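PDB 3H5T: transcriptional regulator, LacI family from Corynebacterium glutamicum, which activates transcription of the inositol phosphate synthase gene ino1 in an inositol-dependent manner by binding a palindromic promoter motif, and helps regulate cell wall biogenesis. Local coordinates for residues G69-F83 with V95-A109. Residues are numbered along the deposited sequence; the frame is centred on the assembly and turned at random.
Sequences GAIGVLLTEDLTYAF and VAQAAGDTQLTLIPA
Ile71 and Val73 both rest on Leu104, whose CD1 lies 3.5 Å from Val73 CG2 and 3.8 Å from Ile71 CG1. Ile71 holds CG1 between its backbone N and carbonyl carbon (chi1 66°) and extends the chain beyond it, which carries CD1 to within 3.7 Å of Ala99 CB just past the helix end; the small alanine side chain is consistent with the close approach of this turn to the strand. Its other branch meets Thr102 through their CG2 methyls, the two side chains crossing at about a right angle. Further along the same face, Leu79 CD1 meets Leu106 CB at 3.5 Å and Pro108 CG at the same distance, while Leu106 CD1 comes obliquely to the Phe83 ring, nearest CZ.

Ile71, Val73 and Leu104 lie on the helix-facing side of the sheet in a right-handed beta-alpha-beta crossover: helix 86-98 links strand 70-75 to strand 103-108, the edge strand of a sheet in the periplasmic-binding-protein-like domain of LacI regulators. Six backbone hydrogen bonds join the parallel strands, from Ile71 N to Gln103 O (2.9 Å) through to Ala109 N to Leu75 O (2.7 Å). Proline suits position 108 because its nitrogen is not needed in this ladder. Gly72 pairs with Thr105; a beta carbon on it would point to the face carrying Ala70 and Leu74, where Ile107 CD1 lies, and would crowd that methyl and the Thr105 carbonyl.

Strand 132-135 flanks strand 70-75 on its other edge, with Val133 and Tyr135 touching Val73. Leu92 of helix 86-98 packs against Val73 and Ala82, and Leu333 of helix 321-336 reaches Ile71. Beyond the strand, Glu77 forms a salt bridge with Arg198.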
ATOM      1  N   GLY A  69      -5.892   0.464 -24.444  1.00 39.37           N
ATOM      2  CA  GLY A  69      -7.094  -0.012 -23.772  1.00 34.66           C
ATOM      3  C   GLY A  69      -7.174   0.496 -22.340  1.00 32.20           C
ATOM      4  O   GLY A  69      -6.839   1.649 -22.075  1.00 31.75           O
ATOM      5  N   ALA A  70      -7.617  -0.346 -21.410  1.00 28.62           N
ATOM      6  CA  ALA A  70      -7.699   0.068 -20.010  1.00 27.51           C
ATOM      7  C   ALA A  70      -7.426  -1.075 -19.045  1.00 26.47           C
ATOM      8  O   ALA A  70      -7.714  -2.226 -19.351  1.00 27.46           O
ATOM      9  CB  ALA A  70      -9.070   0.672 -19.713  1.00 25.33           C
ATOM     10  N   ILE A  71      -6.856  -0.749 -17.886  1.00 25.97           N
ATOM     11  CA  ILE A  71      -6.579  -1.748 -16.853  1.00 25.16           C
ATOM     12  C   ILE A  71      -7.317  -1.344 -15.579  1.00 25.52           C
ATOM     13  O   ILE A  71      -7.546  -0.156 -15.333  1.00 24.96           O
ATOM     14  CB  ILE A  71      -5.059  -1.881 -16.538  1.00 23.72           C
ATOM     15  CG1 ILE A  71      -4.533  -0.601 -15.897  1.00 22.77           C
ATOM     16  CG2 ILE A  71      -4.283  -2.193 -17.822  1.00 21.64           C
ATOM     17  CD1 ILE A  71      -3.074  -0.680 -15.461  1.00 22.15           C
ATOM     18  N   GLY A  72      -7.700  -2.330 -14.776  1.00 26.06           N
ATOM     19  CA  GLY A  72      -8.414  -2.033 -13.546  1.00 24.46           C
ATOM     20  C   GLY A  72      -7.669  -2.395 -12.271  1.00 25.01           C
ATOM     21  O   GLY A  72      -6.605  -3.029 -12.300  1.00 22.82           O
ATOM     22  N   VAL A  73      -8.233  -1.969 -11.143  1.00 23.91           N
ATOM     23  CA  VAL A  73      -7.672  -2.250  -9.832  1.00 22.41           C
ATOM     24  C   VAL A  73      -8.850  -2.569  -8.918  1.00 23.75           C
ATOM     25  O   VAL A  73      -9.689  -1.706  -8.648  1.00 24.83           O
ATOM     26  CB  VAL A  73      -6.896  -1.043  -9.269  1.00 22.30           C
ATOM     27  CG1 VAL A  73      -6.328  -1.379  -7.886  1.00 19.63           C
ATOM     28  CG2 VAL A  73      -5.773  -0.670 -10.215  1.00 22.27           C
ATOM     29  N   LEU A  74      -8.920  -3.815  -8.463  1.00 22.59           N
ATOM     30  CA  LEU A  74      -9.999  -4.234  -7.595  1.00 22.34           C
ATOM     31  C   LEU A  74      -9.639  -3.885  -6.172  1.00 25.59           C
ATOM     32  O   LEU A  74      -8.638  -4.354  -5.641  1.00 27.76           O
ATOM     33  CB  LEU A  74     -10.241  -5.733  -7.714  1.00 19.12           C
ATOM     34  CG  LEU A  74     -11.482  -6.225  -6.966  1.00 16.40           C
ATOM     35  CD1 LEU A  74     -12.388  -6.989  -7.920  1.00 16.34           C
ATOM     36  CD2 LEU A  74     -11.061  -7.082  -5.796  1.00 13.87           C
ATOM     37  N   LEU A  75     -10.473  -3.054  -5.563  1.00 27.85           N
ATOM     38  CA  LEU A  75     -10.264  -2.602  -4.198  1.00 28.00           C
ATOM     39  C   LEU A  75     -11.413  -3.142  -3.346  1.00 27.53           C
ATOM     40  O   LEU A  75     -12.582  -2.840  -3.592  1.00 26.87           O
ATOM     41  CB  LEU A  75     -10.252  -1.060  -4.167  1.00 30.49           C
ATOM     42  CG  LEU A  75      -9.547  -0.336  -3.016  1.00 32.23           C
ATOM     43  CD1 LEU A  75      -8.090  -0.715  -3.011  1.00 34.92           C
ATOM     44  CD2 LEU A  75      -9.664   1.159  -3.182  1.00 33.60           C
ATOM     45  N   THR A  76     -11.081  -3.947  -2.346  1.00 26.41           N
ATOM     46  CA  THR A  76     -12.099  -4.504  -1.471  1.00 24.11           C
ATOM     47  C   THR A  76     -12.410  -3.483  -0.346  1.00 23.55           C
ATOM     48  O   THR A  76     -12.577  -3.827   0.825  1.00 21.89           O
ATOM     49  CB  THR A  76     -11.621  -5.894  -0.938  1.00 23.81           C
ATOM     50  OG1 THR A  76     -12.760  -6.696  -0.639  1.00 26.99           O
ATOM     51  CG2 THR A  76     -10.750  -5.762   0.294  1.00 20.71           C
ATOM     52  N   GLU A  77     -12.497  -2.215  -0.747  1.00 23.85           N
ATOM     53  CA  GLU A  77     -12.777  -1.088   0.148  1.00 25.44           C
ATOM     54  C   GLU A  77     -13.649  -0.072  -0.572  1.00 26.92           C
ATOM     55  O   GLU A  77     -13.919  -0.211  -1.765  1.00 28.21           O
ATOM     56  CB  GLU A  77     -11.490  -0.343   0.537  1.00 23.63           C
ATOM     57  CG  GLU A  77     -10.415  -1.164   1.182  1.00 22.01           C
ATOM     58  CD  GLU A  77     -10.871  -1.762   2.477  1.00 24.51           C
ATOM     59  OE1 GLU A  77     -11.929  -1.328   2.983  1.00 23.57           O
ATOM     60  OE2 GLU A  77     -10.169  -2.661   2.990  1.00 25.29           O
ATOM     61  N   ASP A  78     -14.076   0.959   0.157  1.00 28.35           N
ATOM     62  CA  ASP A  78     -14.856   2.037  -0.440  1.00 27.20           C
ATOM     63  C   ASP A  78     -13.902   2.754  -1.401  1.00 25.05           C
ATOM     64  O   ASP A  78     -12.704   2.883  -1.122  1.00 22.94           O
ATOM     65  CB  ASP A  78     -15.329   3.034   0.625  1.00 31.85           C
ATOM     66  CG  ASP A  78     -16.508   2.520   1.434  1.00 39.44           C
ATOM     67  OD1 ASP A  78     -17.489   2.042   0.815  1.00 42.27           O
ATOM     68  OD2 ASP A  78     -16.461   2.610   2.688  1.00 39.78           O
ATOM     69  N   LEU A  79     -14.431   3.212  -2.528  1.00 22.15           N
ATOM     70  CA  LEU A  79     -13.635   3.918  -3.524  1.00 21.91           C
ATOM     71  C   LEU A  79     -12.805   5.058  -2.936  1.00 21.38           C
ATOM     72  O   LEU A  79     -11.781   5.433  -3.509  1.00 18.72           O
ATOM     73  CB  LEU A  79     -14.547   4.480  -4.611  1.00 24.56           C
ATOM     74  CG  LEU A  79     -13.849   4.878  -5.902  1.00 26.42           C
ATOM     75  CD1 LEU A  79     -13.112   3.672  -6.472  1.00 26.89           C
ATOM     76  CD2 LEU A  79     -14.880   5.394  -6.887  1.00 30.02           C
ATOM     77  N   THR A  80     -13.249   5.607  -1.800  1.00 21.44           N
ATOM     78  CA  THR A  80     -12.545   6.709  -1.146  1.00 21.64           C
ATOM     79  C   THR A  80     -11.168   6.270  -0.651  1.00 21.33           C
ATOM     80  O   THR A  80     -10.213   7.040  -0.659  1.00 22.18           O
ATOM     81  CB  THR A  80     -13.354   7.276   0.058  1.00 23.73           C
ATOM     82  OG1 THR A  80     -13.659   6.221   0.979  1.00 25.11           O
ATOM     83  CG2 THR A  80     -14.658   7.920  -0.417  1.00 24.15           C
ATOM     84  N   TYR A  81     -11.082   5.017  -0.224  1.00 20.45           N
ATOM     85  CA  TYR A  81      -9.849   4.423   0.282  1.00 17.27           C
ATOM     86  C   TYR A  81      -8.673   4.671  -0.659  1.00 17.93           C
ATOM     87  O   TYR A  81      -7.567   4.955  -0.212  1.00 20.76           O
ATOM     88  CB  TYR A  81     -10.057   2.921   0.432  1.00 15.28           C
ATOM     89  CG  TYR A  81      -9.135   2.222   1.391  1.00 11.78           C
ATOM     90  CD1 TYR A  81      -9.406   2.204   2.762  1.00  9.33           C
ATOM     91  CD2 TYR A  81      -7.997   1.561   0.931  1.00 10.98           C
ATOM     92  CE1 TYR A  81      -8.564   1.546   3.651  1.00 10.27           C
ATOM     93  CE2 TYR A  81      -7.150   0.903   1.805  1.00 10.90           C
ATOM     94  CZ  TYR A  81      -7.433   0.900   3.162  1.00 13.60           C
ATOM     95  OH  TYR A  81      -6.567   0.274   4.031  1.00 17.63           O
ATOM     96  N   ALA A  82      -8.910   4.551  -1.962  1.00 16.72           N
ATOM     97  CA  ALA A  82      -7.859   4.752  -2.960  1.00 16.08           C
ATOM     98  C   ALA A  82      -7.314   6.186  -2.983  1.00 17.99           C
ATOM     99  O   ALA A  82      -6.302   6.466  -3.633  1.00 17.90           O
ATOM    100  CB  ALA A  82      -8.379   4.379  -4.340  1.00 13.87           C
ATOM    101  N   PHE A  83      -7.987   7.096  -2.281  1.00 17.79           N
ATOM    102  CA  PHE A  83      -7.547   8.486  -2.239  1.00 17.78           C
ATOM    103  C   PHE A  83      -7.335   9.035  -0.840  1.00 17.79           C
ATOM    104  O   PHE A  83      -6.818  10.135  -0.695  1.00 18.19           O
ATOM    105  CB  PHE A  83      -8.539   9.385  -2.971  1.00 16.09           C
ATOM    106  CG  PHE A  83      -8.665   9.073  -4.418  1.00 14.68           C
ATOM    107  CD1 PHE A  83      -7.571   9.215  -5.265  1.00 15.58           C
ATOM    108  CD2 PHE A  83      -9.852   8.565  -4.931  1.00 13.23           C
ATOM    109  CE1 PHE A  83      -7.659   8.844  -6.603  1.00 12.04           C
ATOM    110  CE2 PHE A  83      -9.944   8.198  -6.253  1.00 11.01           C
ATOM    111  CZ  PHE A  83      -8.844   8.335  -7.092  1.00 11.17           C
ATOM    112  N   VAL A  95       1.143   2.256  -9.807  1.00 19.02           N
ATOM    113  CA  VAL A  95       0.399   1.619 -10.886  1.00 20.81           C
ATOM    114  C   VAL A  95       0.126   2.642 -11.984  1.00 22.80           C
ATOM    115  O   VAL A  95      -0.017   2.286 -13.148  1.00 24.98           O
ATOM    116  CB  VAL A  95      -0.965   1.050 -10.407  1.00 20.49           C
ATOM    117  CG1 VAL A  95      -1.713   0.419 -11.587  1.00 17.16           C
ATOM    118  CG2 VAL A  95      -0.749   0.018  -9.318  1.00 20.14           C
ATOM    119  N   ALA A  96       0.046   3.913 -11.607  1.00 24.74           N
ATOM    120  CA  ALA A  96      -0.207   4.969 -12.575  1.00 25.41           C
ATOM    121  C   ALA A  96       1.042   5.188 -13.424  1.00 27.51           C
ATOM    122  O   ALA A  96       0.951   5.550 -14.592  1.00 28.10           O
ATOM    123  CB  ALA A  96      -0.587   6.258 -11.858  1.00 23.54           C
ATOM    124  N   GLN A  97       2.207   4.965 -12.825  1.00 27.85           N
ATOM    125  CA  GLN A  97       3.478   5.132 -13.519  1.00 27.53           C
ATOM    126  C   GLN A  97       3.759   4.007 -14.522  1.00 28.05           C
ATOM    127  O   GLN A  97       4.389   4.232 -15.556  1.00 27.60           O
ATOM    128  CB  GLN A  97       4.599   5.211 -12.493  1.00 29.01           C
ATOM    129  CG  GLN A  97       5.985   5.219 -13.073  1.00 31.96           C
ATOM    130  CD  GLN A  97       7.030   5.417 -12.003  1.00 36.59           C
ATOM    131  OE1 GLN A  97       7.041   4.709 -10.997  1.00 38.45           O
ATOM    132  NE2 GLN A  97       7.914   6.385 -12.208  1.00 40.09           N
ATOM    133  N   ALA A  98       3.310   2.796 -14.213  1.00 28.72           N
ATOM    134  CA  ALA A  98       3.512   1.668 -15.115  1.00 29.44           C
ATOM    135  C   ALA A  98       2.576   1.889 -16.291  1.00 30.12           C
ATOM    136  O   ALA A  98       3.001   1.897 -17.446  1.00 30.54           O
ATOM    137  CB  ALA A  98       3.186   0.348 -14.411  1.00 29.38           C
ATOM    138  N   ALA A  99       1.294   2.058 -15.984  1.00 30.04           N
ATOM    139  CA  ALA A  99       0.298   2.323 -17.004  1.00 31.22           C
ATOM    140  C   ALA A  99       0.607   3.747 -17.426  1.00 32.90           C
ATOM    141  O   ALA A  99       0.611   4.643 -16.595  1.00 35.66           O
ATOM    142  CB  ALA A  99      -1.093   2.250 -16.410  1.00 30.46           C
ATOM    143  N   GLY A 100       0.879   3.969 -18.701  1.00 33.28           N
ATOM    144  CA  GLY A 100       1.196   5.319 -19.128  1.00 33.67           C
ATOM    145  C   GLY A 100      -0.043   6.065 -19.558  1.00 34.45           C
ATOM    146  O   GLY A 100      -0.637   6.809 -18.775  1.00 34.84           O
ATOM    147  N   ASP A 101      -0.426   5.848 -20.812  1.00 34.77           N
ATOM    148  CA  ASP A 101      -1.597   6.467 -21.405  1.00 35.94           C
ATOM    149  C   ASP A 101      -2.773   5.494 -21.314  1.00 34.55           C
ATOM    150  O   ASP A 101      -3.756   5.611 -22.045  1.00 35.70           O
ATOM    151  CB  ASP A 101      -1.309   6.807 -22.870  1.00 40.24           C
ATOM    152  CG  ASP A 101       0.079   7.394 -23.069  1.00 44.58           C
ATOM    153  OD1 ASP A 101       0.462   8.308 -22.299  1.00 45.16           O
ATOM    154  OD2 ASP A 101       0.791   6.940 -23.997  1.00 46.81           O
ATOM    155  N   THR A 102      -2.652   4.532 -20.407  1.00 31.88           N
ATOM    156  CA  THR A 102      -3.678   3.522 -20.178  1.00 29.05           C
ATOM    157  C   THR A 102      -4.714   3.997 -19.158  1.00 27.37           C
ATOM    158  O   THR A 102      -4.361   4.443 -18.060  1.00 25.93           O
ATOM    159  CB  THR A 102      -3.059   2.210 -19.629  1.00 29.80           C
ATOM    160  OG1 THR A 102      -2.167   1.650 -20.598  1.00 30.20           O
ATOM    161  CG2 THR A 102      -4.146   1.204 -19.296  1.00 29.79           C
ATOM    162  N   GLN A 103      -5.991   3.891 -19.515  1.00 24.90           N
ATOM    163  CA  GLN A 103      -7.056   4.281 -18.600  1.00 22.47           C
ATOM    164  C   GLN A 103      -6.960   3.342 -17.399  1.00 20.40           C
ATOM    165  O   GLN A 103      -6.717   2.154 -17.567  1.00 19.15           O
ATOM    166  CB  GLN A 103      -8.427   4.137 -19.273  1.00 22.27           C
ATOM    167  CG  GLN A 103      -8.654   5.070 -20.455  1.00 23.30           C
ATOM    168  CD  GLN A 103      -9.981   4.822 -21.166  1.00 24.18           C
ATOM    169  OE1 GLN A 103     -11.040   4.748 -20.539  1.00 23.92           O
ATOM    170  NE2 GLN A 103      -9.928   4.714 -22.484  1.00 24.79           N
ATOM    171  N   LEU A 104      -7.125   3.883 -16.196  1.00 21.44           N
ATOM    172  CA  LEU A 104      -7.062   3.100 -14.958  1.00 21.27           C
ATOM    173  C   LEU A 104      -8.443   3.110 -14.306  1.00 20.61           C
ATOM    174  O   LEU A 104      -8.944   4.152 -13.913  1.00 22.71           O
ATOM    175  CB  LEU A 104      -6.025   3.698 -13.998  1.00 21.90           C
ATOM    176  CG  LEU A 104      -5.809   2.992 -12.650  1.00 23.19           C
ATOM    177  CD1 LEU A 104      -5.547   1.516 -12.887  1.00 23.95           C
ATOM    178  CD2 LEU A 104      -4.643   3.625 -11.903  1.00 20.84           C
ATOM    179  N   THR A 105      -9.058   1.944 -14.200  1.00 20.95           N
ATOM    180  CA  THR A 105     -10.390   1.830 -13.633  1.00 20.16           C
ATOM    181  C   THR A 105     -10.410   1.212 -12.246  1.00 22.18           C
ATOM    182  O   THR A 105     -10.101   0.028 -12.078  1.00 23.23           O
ATOM    183  CB  THR A 105     -11.273   1.003 -14.571  1.00 18.69           C
ATOM    184  OG1 THR A 105     -11.470   1.736 -15.782  1.00 17.63           O
ATOM    185  CG2 THR A 105     -12.613   0.688 -13.937  1.00 17.91           C
ATOM    186  N   LEU A 106     -10.779   2.018 -11.255  1.00 22.69           N
ATOM    187  CA  LEU A 106     -10.861   1.550  -9.878  1.00 22.83           C
ATOM    188  C   LEU A 106     -12.199   0.842  -9.708  1.00 23.38           C
ATOM    189  O   LEU A 106     -13.248   1.399 -10.045  1.00 23.51           O
ATOM    190  CB  LEU A 106     -10.757   2.733  -8.920  1.00 24.91           C
ATOM    191  CG  LEU A 106      -9.483   3.569  -9.056  1.00 25.80           C
ATOM    192  CD1 LEU A 106      -9.573   4.785  -8.157  1.00 24.87           C
ATOM    193  CD2 LEU A 106      -8.278   2.721  -8.689  1.00 27.20           C
ATOM    194  N   ILE A 107     -12.147  -0.389  -9.201  1.00 22.69           N
ATOM    195  CA  ILE A 107     -13.337  -1.220  -9.002  1.00 21.37           C
ATOM    196  C   ILE A 107     -13.589  -1.414  -7.506  1.00 23.00           C
ATOM    197  O   ILE A 107     -12.841  -2.131  -6.836  1.00 24.77           O
ATOM    198  CB  ILE A 107     -13.149  -2.639  -9.642  1.00 19.44           C
ATOM    199  CG1 ILE A 107     -12.539  -2.529 -11.042  1.00 18.74           C
ATOM    200  CG2 ILE A 107     -14.477  -3.351  -9.765  1.00 16.66           C
ATOM    201  CD1 ILE A 107     -12.084  -3.879 -11.606  1.00 14.36           C
ATOM    202  N   PRO A 108     -14.644  -0.784  -6.965  1.00 21.91           N
ATOM    203  CA  PRO A 108     -15.010  -0.877  -5.549  1.00 21.52           C
ATOM    204  C   PRO A 108     -15.722  -2.190  -5.232  1.00 22.32           C
ATOM    205  O   PRO A 108     -16.871  -2.379  -5.620  1.00 23.85           O
ATOM    206  CB  PRO A 108     -15.953   0.313  -5.347  1.00 22.19           C
ATOM    207  CG  PRO A 108     -15.670   1.222  -6.500  1.00 24.60           C
ATOM    208  CD  PRO A 108     -15.441   0.256  -7.629  1.00 24.28           C
ATOM    209  N   ALA A 109     -15.059  -3.088  -4.513  1.00 21.02           N
ATOM    210  CA  ALA A 109     -15.672  -4.363  -4.173  1.00 20.37           C
ATOM    211  C   ALA A 109     -16.001  -4.415  -2.694  1.00 22.19           C
ATOM    212  O   ALA A 109     -15.152  -4.123  -1.852  1.00 24.81           O
ATOM    213  CB  ALA A 109     -14.740  -5.497  -4.537  1.00 19.22           C
TER